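Local coordinates for fatty acid biosynthesis transcriptional regulator (Streptococcus pneumoniae, PDB 6JBX), which probably acts as a MarR-family DNA-binding repressor of the pneumococcal fatty acid synthesis genes, working with acyl-ACP as co-repressor, at residues A[79-83]-A[84-88]; A[117-120]-A[121-125]. All blocks are in the same frame, centred on the assembly; numbering follows the deposited sequence.

Overall arrangement
Both contacts are local turns of chain, and they lie on opposite sides of the chain's centre, their own centres 28 Å apart. Contact 1 ends helix 71-84 and leads into strand 87-91, in the winged helix-turn-helix part of the MarR fold and against the bound DNA. Contact 2 lies within helix 105-125, about 15 Å from the DNA at the nearest atoms, where the second subunit packs on it. In each, three of the touching residues are buried and a charged flank is exposed. Their bonding differs with their place: contact 1 redirects backbone bonds through a Schellman motif and a bridging water, whereas contact 2 keeps regular helical bonds and turns apolar side chains to the partner chain.

Contact 1. Residues A[79-83]-A[84-88]; sequences NNLER and KGYIE
L81 O, near the end of its helix, takes the N-H of Y86 in a nearly straight bond of 3.0 Å (169° at the hydrogen), and G85 N adds a weak bond to the same oxygen. G85 N also donates to E82 O over 3.0 Å, coming from above that carbonyl's plane. With the positive phi of G85 (92°), these bonds make a Schellman motif that ends the helix. A water donates to both E82 O and I87 O, tying the last turn to the strand's first residue.

I87 turns its side chain back onto the last helical turn: its CG1 lies between backbone N and carbonyl carbon (chi1 70°), which brings it 3.8 Å from L81 CB and against E82 N. On the DNA side, where R83 packs on a phosphate, its guanidinium has K84 CG over one face, R83 NH1 to K84 CG 3.8 Å, while its edge points in plane to N80 OD1 in a weak bond. The K84 chain bends at chi3 and its CE passes 3.5 Å from N80 O; its ammonium then reaches E45 and the carbonyl of D40.

E82 OE1 forms a salt bridge with R89, and Y86 OH is hydrogen-bonded to D40. L81 packs on helix 43-54, Y86 on helix 105-125 and I87 on strand 99-103. N79 ND2 bonds a DNA phosphate. The turn thus links helix 71-84, which meets the DNA, to the hairpin of strands 87-91 and 99-103.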
loop_
_atom_site.group_PDB
_atom_site.type_symbol
_atom_site.label_atom_id
_atom_site.label_comp_id
_atom_site.label_asym_id
_atom_site.label_seq_id
_atom_site.Cartn_x
_atom_site.Cartn_y
_atom_site.Cartn_z
ATOM N N ASN A 79 -3.686 22.676 4.590
ATOM C CA ASN A 79 -4.827 23.608 4.555
ATOM C C ASN A 79 -6.112 22.865 4.934
ATOM O O ASN A 79 -6.882 23.364 5.755
ATOM C CB ASN A 79 -5.021 24.263 3.177
ATOM C CG ASN A 79 -3.971 25.301 2.829
ATOM O OD1 ASN A 79 -3.171 25.684 3.683
ATOM N ND2 ASN A 79 -3.978 25.759 1.580
ATOM N N ASN A 80 -6.357 21.691 4.328
ATOM C CA ASN A 80 -7.542 20.863 4.681
ATOM C C ASN A 80 -7.502 20.467 6.168
ATOM O O ASN A 80 -8.526 20.435 6.854
ATOM C CB ASN A 80 -7.679 19.630 3.779
ATOM C CG ASN A 80 -7.938 19.994 2.331
ATOM O OD1 ASN A 80 -8.494 21.058 2.042
ATOM N ND2 ASN A 80 -7.497 19.153 1.401
ATOM N N LEU A 81 -6.342 20.117 6.666
ATOM C CA LEU A 81 -6.253 19.583 8.036
ATOM C C LEU A 81 -6.425 20.754 9.025
ATOM O O LEU A 81 -7.026 20.602 10.050
ATOM C CB LEU A 81 -4.900 18.888 8.235
ATOM C CG LEU A 81 -4.724 17.491 7.622
ATOM C CD1 LEU A 81 -3.263 17.015 7.727
ATOM C CD2 LEU A 81 -5.640 16.488 8.312
ATOM N N GLU A 82 -5.899 21.926 8.698
ATOM C CA GLU A 82 -6.086 23.096 9.587
ATOM C C GLU A 82 -7.572 23.477 9.562
ATOM O O GLU A 82 -8.137 23.612 10.580
ATOM C CB GLU A 82 -5.212 24.287 9.174
ATOM C CG GLU A 82 -5.202 25.425 10.205
ATOM C CD GLU A 82 -4.017 26.390 10.145
ATOM O OE1 GLU A 82 -3.540 26.698 9.009
ATOM O OE2 GLU A 82 -3.553 26.827 11.241
ATOM N N ARG A 83 -8.174 23.580 8.381
ATOM C CA ARG A 83 -9.605 23.863 8.258
ATOM C C ARG A 83 -10.419 22.867 9.099
ATOM O O ARG A 83 -11.402 23.275 9.739
ATOM C CB ARG A 83 -10.042 23.791 6.788
ATOM C CG ARG A 83 -11.557 23.842 6.580
ATOM C CD ARG A 83 -12.008 23.820 5.121
ATOM N NE ARG A 83 -11.493 22.672 4.365
ATOM C CZ ARG A 83 -12.035 21.456 4.367
ATOM N NH1 ARG A 83 -13.125 21.224 5.077
ATOM N NH2 ARG A 83 -11.489 20.478 3.667
ATOM N N LYS A 84 -10.061 21.569 9.083
ATOM C CA LYS A 84 -10.873 20.581 9.757
ATOM C C LYS A 84 -10.522 20.503 11.237
ATOM O O LYS A 84 -11.152 19.771 11.924
ATOM C CB LYS A 84 -10.738 19.224 9.067
ATOM C CG LYS A 84 -11.432 19.145 7.717
ATOM C CD LYS A 84 -11.538 17.765 7.124
ATOM C CE LYS A 84 -10.352 17.458 6.234
ATOM N NZ LYS A 84 -10.508 16.172 5.522
ATOM N N GLY A 85 -9.518 21.243 11.719
ATOM C CA GLY A 85 -9.266 21.364 13.153
ATOM C C GLY A 85 -8.288 20.339 13.724
ATOM O O GLY A 85 -8.260 20.149 14.963
ATOM N N TYR A 86 -7.432 19.737 12.892
ATOM C CA TYR A 86 -6.483 18.675 13.373
ATOM C C TYR A 86 -5.071 19.202 13.584
ATOM O O TYR A 86 -4.309 18.612 14.333
ATOM C CB TYR A 86 -6.470 17.510 12.395
ATOM C CG TYR A 86 -7.772 16.754 12.380
ATOM C CD1 TYR A 86 -8.049 15.780 13.329
ATOM C CD2 TYR A 86 -8.735 16.996 11.417
ATOM C CE1 TYR A 86 -9.241 15.071 13.321
ATOM C CE2 TYR A 86 -9.922 16.270 11.378
ATOM C CZ TYR A 86 -10.202 15.342 12.370
ATOM O OH TYR A 86 -11.382 14.627 12.372
ATOM N N ILE A 87 -4.709 20.291 12.932
ATOM C CA ILE A 87 -3.360 20.811 13.069
ATOM C C ILE A 87 -3.392 22.341 13.199
ATOM O O ILE A 87 -4.390 22.992 12.856
ATOM C CB ILE A 87 -2.509 20.423 11.853
ATOM C CG1 ILE A 87 -2.987 21.192 10.619
ATOM C CG2 ILE A 87 -2.500 18.913 11.649
ATOM C CD1 ILE A 87 -1.909 21.526 9.645
ATOM N N GLU A 88 -2.271 22.897 13.670
ATOM C CA GLU A 88 -2.069 24.350 13.712
ATOM C C GLU A 88 -0.721 24.689 13.089
ATOM O O GLU A 88 0.265 23.963 13.285
ATOM C CB GLU A 88 -2.107 24.891 15.140
ATOM C CG GLU A 88 -3.521 24.948 15.699
ATOM C CD GLU A 88 -3.841 26.041 16.713
ATOM O OE1 GLU A 88 -2.950 26.894 16.981
ATOM O OE2 GLU A 88 -4.992 26.029 17.237
HETATM O O HOH W 1 -6.890 23.849 13.325
#

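Contact 2. Residues A[117-120]-A[121-125]; sequences FHKA and MVEKI
K119 and E123, one turn apart, run their side chains past each other on the exposed flank of the helix without closing a salt bridge. E123 OE2 lies 3.3 Å from K119 CE, so the carboxylate rests along the lysine's methylenes. K119 NZ stays 4.6 Å from E123 OE2. The lysine chain is extended throughout, with CG anti to the backbone N (chi1 179°), and this carries its ammonium beyond the carboxylate. The opposite charges probably attract only at this longer range. E123 CG lies 3.2 Å from K119 O, and E123 also touches Y11 of the second subunit.

The contrast is one of burial: F117, M121 and V122 are buried, whereas K119 and E123 are exposed. Among the buried residues V122 CG2 meets H118 O at 3.4 Å, and M121 CB lies 3.6 Å from H118 O. H118 O is also the acceptor for V122 N at 3.1 Å, with a weaker second bond from M121 N, whose main acceptor is F117 O. E123 N and K124 N donate to K119 O and A120 O, continuing the regular helical pattern. M121 leaves the helix with CG anti to its N (chi1 -175°) and bends only at chi3 (72°); its side chain comes to about 4 Å from a bound tridecane.

F117 and H118 reach helix 11-34 of their own chain, and the H118 ring meets H114 edge-to-face. The second subunit supplies F147 beside F117 and K124, N15 beside H118 and M121, and N143, whose ND2 bonds I125 O; the last two turns of helix 105-125 thus belong to the dimer interface.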
loop_
_atom_site.group_PDB
_atom_site.type_symbol
_atom_site.label_atom_id
_atom_site.label_comp_id
_atom_site.label_asym_id
_atom_site.label_seq_id
_atom_site.Cartn_x
_atom_site.Cartn_y
_atom_site.Cartn_z
ATOM N N PHE A 117 -4.444 0.731 15.609
ATOM C CA PHE A 117 -4.556 -0.083 14.428
ATOM C C PHE A 117 -3.206 -0.740 14.120
ATOM O O PHE A 117 -3.138 -1.949 13.926
ATOM C CB PHE A 117 -5.069 0.729 13.235
ATOM C CG PHE A 117 -5.271 -0.134 12.012
ATOM C CD1 PHE A 117 -6.427 -0.879 11.854
ATOM C CD2 PHE A 117 -4.262 -0.268 11.077
ATOM C CE1 PHE A 117 -6.592 -1.691 10.744
ATOM C CE2 PHE A 117 -4.425 -1.081 9.972
ATOM C CZ PHE A 117 -5.583 -1.800 9.812
ATOM N N HIS A 118 -2.158 0.056 14.061
ATOM C CA HIS A 118 -0.821 -0.430 13.846
ATOM C C HIS A 118 -0.402 -1.427 14.935
ATOM O O HIS A 118 0.317 -2.414 14.681
ATOM C CB HIS A 118 0.167 0.738 13.778
ATOM C CG HIS A 118 0.023 1.547 12.534
ATOM N ND1 HIS A 118 -0.140 0.961 11.286
ATOM C CD2 HIS A 118 0.014 2.890 12.344
ATOM C CE1 HIS A 118 -0.273 1.906 10.382
ATOM N NE2 HIS A 118 -0.167 3.100 11.008
ATOM N N LYS A 119 -0.847 -1.198 16.142
ATOM C CA LYS A 119 -0.492 -2.104 17.180
ATOM C C LYS A 119 -1.244 -3.433 17.020
ATOM O O LYS A 119 -0.659 -4.489 17.255
ATOM C CB LYS A 119 -0.757 -1.438 18.526
ATOM C CG LYS A 119 -0.443 -2.282 19.743
ATOM C CD LYS A 119 -0.467 -1.436 20.990
ATOM C CE LYS A 119 -0.295 -2.279 22.239
ATOM N NZ LYS A 119 -0.213 -1.433 23.452
ATOM N N ALA A 120 -2.530 -3.418 16.658
ATOM C CA ALA A 120 -3.249 -4.641 16.394
ATOM C C ALA A 120 -2.611 -5.424 15.230
ATOM O O ALA A 120 -2.605 -6.643 15.257
ATOM C CB ALA A 120 -4.689 -4.365 16.125
ATOM N N MET A 121 -2.012 -4.730 14.271
ATOM C CA MET A 121 -1.451 -5.366 13.113
ATOM C C MET A 121 -0.168 -6.126 13.493
ATOM O O MET A 121 0.044 -7.270 13.057
ATOM C CB MET A 121 -1.115 -4.340 12.022
ATOM C CG MET A 121 -0.622 -4.975 10.735
ATOM S SD MET A 121 -0.117 -3.738 9.442
ATOM C CE MET A 121 1.397 -3.123 10.159
ATOM N N VAL A 122 0.680 -5.482 14.263
ATOM C CA VAL A 122 1.913 -6.102 14.698
ATOM C C VAL A 122 1.621 -7.279 15.624
ATOM O O VAL A 122 2.271 -8.329 15.508
ATOM C CB VAL A 122 2.863 -5.093 15.342
ATOM C CG1 VAL A 122 4.075 -5.783 15.967
ATOM C CG2 VAL A 122 3.294 -4.054 14.313
ATOM N N GLU A 123 0.612 -7.162 16.460
ATOM C CA GLU A 123 0.277 -8.258 17.383
ATOM C C GLU A 123 -0.205 -9.454 16.552
ATOM O O GLU A 123 0.151 -10.610 16.826
ATOM C CB GLU A 123 -0.773 -7.824 18.417
ATOM C CG GLU A 123 -0.281 -6.786 19.435
ATOM C CD GLU A 123 -1.295 -6.180 20.425
ATOM O OE1 GLU A 123 -2.546 -6.409 20.301
ATOM O OE2 GLU A 123 -0.834 -5.443 21.332
ATOM N N LYS A 124 -1.002 -9.210 15.500
ATOM C CA LYS A 124 -1.405 -10.335 14.670
ATOM C C LYS A 124 -0.190 -10.898 13.918
ATOM O O LYS A 124 -0.059 -12.099 13.786
ATOM C CB LYS A 124 -2.554 -9.936 13.752
ATOM C CG LYS A 124 -3.092 -11.076 12.902
ATOM C CD LYS A 124 -3.458 -12.336 13.672
ATOM C CE LYS A 124 -4.152 -13.328 12.762
ATOM N NZ LYS A 124 -4.359 -14.640 13.394
ATOM N N ILE A 125 0.720 -10.050 13.457
ATOM C CA ILE A 125 1.875 -10.536 12.714
ATOM C C ILE A 125 2.652 -11.548 13.569
ATOM O O ILE A 125 2.939 -12.622 13.097
ATOM C CB ILE A 125 2.764 -9.387 12.223
ATOM C CG1 ILE A 125 2.071 -8.630 11.102
ATOM C CG2 ILE A 125 4.107 -9.870 11.750
ATOM C CD1 ILE A 125 2.886 -7.491 10.568
#